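Local atomic coordinates of D-alanine--D-alanine ligase (Coxiella burnetii, PDB entry 3TQT), a protein that joins two D-alanine molecules into D-alanyl-D-alanine at the expense of ATP, a step in building bacterial cell-wall peptidoglycan. Residues 230-235 with 281-286. Numbering follows the deposited sequence.
Sequences IECAVL and KQIQQI
Among the touching residues the one flat group is the carboxamide of Q284, and neither its face nor its edge meets C232: the sulfur meets the aliphatic root of the glutamine instead, with C232 SG 4.2 Å from Q284 CA and 4.3 Å from Q284 CG. The amide is engaged beyond the two segments, since Q284 NE2 hydrogen-bonds to the carbonyl oxygen of S243, which anchors the helix side chain to the adjoining strand 241-249. The larger share of the contact runs through I283. I283 CG2 packs on C232 CB at 3.9 Å, while I283 CD1 lies 3.4 Å from I230 CG2, closer than usual van der Waals contact and evidence of tight local packing. The two isoleucine side chains cross at about a right angle. In I283 the outer torsion is extended (chi2 171°), which gives CD1 its reach. In I230, chi1 of -57° sets CG1 beside the backbone N and leaves CG2 anti to that N, facing I283, while the CG1-CD1 end leads away. I283 also rests on F304 and L275, and I230 on V306, so further apolar groups adjoin the interface. The strand and helix axes approach to 8.7 Å at 46° between their directions; C232 and Q284 are the pair with the nearest CA atoms, 6.7 Å apart, and only 179 Å² is buried. E231, between the two contacting strand residues, points away from the helix and touches D303, a predicted magnesium ligand, while I230 and E231 themselves fall in the predicted ATP-binding region. Helix 277-293 thus covers the face of the five-stranded antiparallel sheet turned away from E231, the helix-on-sheet packing of the C-terminal part of an ATP-grasp fold, as in other D-alanine--D-alanine ligases.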
# COMPACT_ATOMS: atom_id res chain seq x y z
N ILE A 230 -20.43 -1.16 17.15
CA ILE A 230 -20.79 -2.48 16.67
C ILE A 230 -19.71 -2.94 15.71
O ILE A 230 -19.15 -2.13 14.95
CB ILE A 230 -22.15 -2.43 15.95
CG1 ILE A 230 -23.23 -1.88 16.90
CG2 ILE A 230 -22.52 -3.81 15.40
CD1 ILE A 230 -23.38 -2.67 18.18
N GLU A 231 -19.37 -4.22 15.76
CA GLU A 231 -18.33 -4.74 14.89
C GLU A 231 -18.87 -5.91 14.09
O GLU A 231 -19.84 -6.55 14.50
CB GLU A 231 -17.12 -5.17 15.71
CG GLU A 231 -16.59 -4.08 16.60
CD GLU A 231 -15.34 -4.52 17.33
OE1 GLU A 231 -15.10 -5.74 17.40
OE2 GLU A 231 -14.60 -3.64 17.82
N CYS A 232 -18.26 -6.16 12.95
CA CYS A 232 -18.68 -7.25 12.09
C CYS A 232 -17.45 -7.84 11.41
O CYS A 232 -16.64 -7.11 10.85
CB CYS A 232 -19.69 -6.75 11.06
SG CYS A 232 -20.36 -8.03 9.99
N ALA A 233 -17.32 -9.15 11.50
CA ALA A 233 -16.18 -9.84 10.93
C ALA A 233 -16.54 -10.24 9.51
O ALA A 233 -17.58 -10.86 9.29
CB ALA A 233 -15.82 -11.06 11.75
N VAL A 234 -15.69 -9.88 8.56
CA VAL A 234 -15.89 -10.24 7.16
C VAL A 234 -14.82 -11.24 6.74
O VAL A 234 -13.65 -11.14 7.13
CB VAL A 234 -15.84 -9.00 6.26
CG1 VAL A 234 -16.02 -9.40 4.78
CG2 VAL A 234 -16.93 -8.01 6.67
N LEU A 235 -15.23 -12.23 5.96
CA LEU A 235 -14.32 -13.27 5.49
C LEU A 235 -14.57 -13.56 4.03
O LEU A 235 -15.71 -13.77 3.61
CB LEU A 235 -14.56 -14.54 6.29
CG LEU A 235 -13.81 -15.79 5.84
CD1 LEU A 235 -12.33 -15.65 6.12
CD2 LEU A 235 -14.40 -16.97 6.61
N LYS A 281 -29.01 -6.67 9.46
CA LYS A 281 -28.84 -6.86 8.03
C LYS A 281 -28.02 -5.74 7.40
O LYS A 281 -27.21 -5.98 6.51
CB LYS A 281 -30.20 -6.95 7.33
CG LYS A 281 -31.00 -8.21 7.67
CD LYS A 281 -30.22 -9.47 7.34
CE LYS A 281 -31.07 -10.72 7.57
NZ LYS A 281 -30.36 -11.97 7.17
N GLN A 282 -28.23 -4.51 7.86
CA GLN A 282 -27.50 -3.37 7.32
C GLN A 282 -26.03 -3.48 7.67
O GLN A 282 -25.16 -3.34 6.81
CB GLN A 282 -28.05 -2.06 7.86
CG GLN A 282 -29.32 -1.59 7.22
CD GLN A 282 -29.79 -0.29 7.83
OE1 GLN A 282 -29.12 0.73 7.73
NE2 GLN A 282 -30.93 -0.34 8.51
N ILE A 283 -25.76 -3.71 8.95
CA ILE A 283 -24.39 -3.89 9.41
C ILE A 283 -23.68 -4.94 8.55
O ILE A 283 -22.58 -4.72 8.06
CB ILE A 283 -24.37 -4.29 10.88
CG1 ILE A 283 -24.87 -3.11 11.74
CG2 ILE A 283 -22.97 -4.73 11.29
CD1 ILE A 283 -25.09 -3.44 13.19
N GLN A 284 -24.32 -6.08 8.35
CA GLN A 284 -23.70 -7.14 7.59
C GLN A 284 -23.48 -6.73 6.13
O GLN A 284 -22.41 -6.95 5.57
CB GLN A 284 -24.50 -8.43 7.70
CG GLN A 284 -24.38 -9.07 9.08
CD GLN A 284 -25.34 -10.21 9.30
OE1 GLN A 284 -26.51 -10.13 8.94
NE2 GLN A 284 -24.85 -11.30 9.87
N GLN A 285 -24.48 -6.08 5.52
CA GLN A 285 -24.35 -5.75 4.11
C GLN A 285 -23.31 -4.67 3.88
O GLN A 285 -22.54 -4.74 2.92
CB GLN A 285 -25.67 -5.33 3.49
CG GLN A 285 -25.56 -5.16 1.97
CD GLN A 285 -25.22 -6.47 1.26
OE1 GLN A 285 -26.04 -7.39 1.23
NE2 GLN A 285 -24.02 -6.55 0.67
N ILE A 286 -23.29 -3.67 4.75
CA ILE A 286 -22.34 -2.57 4.63
C ILE A 286 -20.94 -3.08 4.91
O ILE A 286 -19.98 -2.68 4.24
CB ILE A 286 -22.69 -1.41 5.58
CG1 ILE A 286 -24.04 -0.80 5.19
CG2 ILE A 286 -21.61 -0.34 5.52
CD1 ILE A 286 -24.48 0.30 6.11